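PDB 3PJ0: Lmo0305 protein from Listeria monocytogenes, which belongs to the beta-eliminating lyase family of pyridoxal phosphate-dependent, aminotransferase-like proteins and carries its cofactor as a modified lysine. Local coordinates for residues A[223-226]-A[227-231]. Numbering follows the deposited sequence.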
# COMPACT_ATOMS: atom_id res chain seq x y z
N ASP A 223 3.66 8.97 21.03
CA ASP A 223 2.67 10.01 20.61
C ASP A 223 2.77 10.31 19.11
O ASP A 223 1.74 10.44 18.43
CB ASP A 223 2.82 11.31 21.37
CG ASP A 223 2.45 11.18 22.83
OD1 ASP A 223 1.87 10.15 23.25
OD2 ASP A 223 2.72 12.15 23.55
N PHE A 224 4.01 10.43 18.63
CA PHE A 224 4.29 10.61 17.20
C PHE A 224 3.73 9.47 16.34
O PHE A 224 3.04 9.72 15.36
CB PHE A 224 5.81 10.79 16.97
CG PHE A 224 6.23 10.79 15.51
CD1 PHE A 224 6.22 11.97 14.78
CD2 PHE A 224 6.69 9.64 14.89
CE1 PHE A 224 6.64 11.98 13.43
CE2 PHE A 224 7.09 9.63 13.54
CZ PHE A 224 7.04 10.81 12.81
N VAL A 225 4.02 8.22 16.73
CA VAL A 225 3.57 7.02 16.00
C VAL A 225 2.05 6.90 15.99
O VAL A 225 1.44 6.53 14.96
CB VAL A 225 4.27 5.74 16.51
CG1 VAL A 225 3.69 4.45 15.89
CG2 VAL A 225 5.77 5.81 16.24
N GLN A 226 1.43 7.29 17.10
CA GLN A 226 -0.03 7.23 17.16
C GLN A 226 -0.66 8.20 16.18
O GLN A 226 -1.64 7.86 15.50
CB GLN A 226 -0.51 7.43 18.59
CG GLN A 226 -0.09 6.29 19.54
CD GLN A 226 -0.32 4.87 18.99
OE1 GLN A 226 -1.35 4.57 18.38
NE2 GLN A 226 0.64 4.00 19.26
N GLU A 227 -0.09 9.40 16.04
CA GLU A 227 -0.58 10.35 15.05
C GLU A 227 -0.34 9.81 13.65
O GLU A 227 -1.18 9.98 12.78
CB GLU A 227 0.09 11.74 15.16
CG GLU A 227 -0.30 12.53 16.39
CD GLU A 227 0.28 13.94 16.35
OE1 GLU A 227 0.06 14.67 15.35
OE2 GLU A 227 0.97 14.30 17.31
N ALA A 228 0.80 9.16 13.43
CA ALA A 228 1.12 8.61 12.11
C ALA A 228 0.11 7.55 11.67
O ALA A 228 -0.19 7.43 10.50
CB ALA A 228 2.56 8.08 12.03
N LYS A 229 -0.43 6.79 12.63
CA LYS A 229 -1.40 5.76 12.31
C LYS A 229 -2.73 6.34 11.85
O LYS A 229 -3.40 5.77 10.99
CB LYS A 229 -1.58 4.79 13.50
CG LYS A 229 -0.35 3.94 13.75
CD LYS A 229 -0.63 2.84 14.76
CE LYS A 229 0.61 2.05 15.09
NZ LYS A 229 0.26 0.86 15.95
N ILE A 230 -3.10 7.49 12.41
CA ILE A 230 -4.30 8.19 11.96
C ILE A 230 -4.11 8.63 10.50
O ILE A 230 -4.98 8.40 9.66
CB ILE A 230 -4.64 9.39 12.83
CG1 ILE A 230 -4.92 8.92 14.26
CG2 ILE A 230 -5.85 10.14 12.24
CD1 ILE A 230 -5.29 10.04 15.22
N TRP A 231 -2.97 9.22 10.20
CA TRP A 231 -2.65 9.66 8.84
C TRP A 231 -2.56 8.47 7.89
O TRP A 231 -2.95 8.58 6.73
CB TRP A 231 -1.34 10.48 8.79
CG TRP A 231 -1.48 11.91 9.24
CD1 TRP A 231 -1.01 12.45 10.40
CD2 TRP A 231 -2.13 12.97 8.54
NE1 TRP A 231 -1.35 13.79 10.46
CE2 TRP A 231 -2.02 14.13 9.31
CE3 TRP A 231 -2.77 13.05 7.29
CZ2 TRP A 231 -2.56 15.37 8.91
CZ3 TRP A 231 -3.31 14.28 6.90
CH2 TRP A 231 -3.20 15.41 7.70
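Val225 and Lys229 meet one turn apart on helix 222-234, an alpha helix packed against the seven-stranded mixed sheet of a PLP-dependent aminotransferase-like fold. The two side chains cross at a slant, and the branch CG1 of Val225 lies 4.0 Å from CE of Lys229. The valine puts CG1 opposite its own backbone N (chi1 172°), on the side where the lysine passes. The lysine chain is extended beyond CG and carries its methylenes past both Val225 and Gln226. Gln226 runs alongside it, pointing the same way, and its OE1 is 4.1 Å from Lys229 CD. That is a loose polar-to-methylene contact.

Glu227 leaves the helix in another direction. Its CG passes 3.6 Å from Asp223 O, and its extended chain takes OE2 to a salt bridge with Arg86. Phe224 stacks on Trp83 and, with Ala228, packs on Leu218 of strand 216-220. Farther along, Ile230 packs on Gln105 and Trp231 on Leu111, both of the second subunit.

The i to i+4 backbone bonds are those of the alpha helix and set Val225 and Lys229 one turn apart. Ala228 N reaches Phe224 O at 3.0 Å. Lys229 N bonds to Val225 O at 3.0 Å. Ile230 N makes a weak i to i+4 bond to Gln226 O at 3.4 Å. The same Gln226 O takes a second, weak i to i+3 bond from Lys229 N at 3.3 Å.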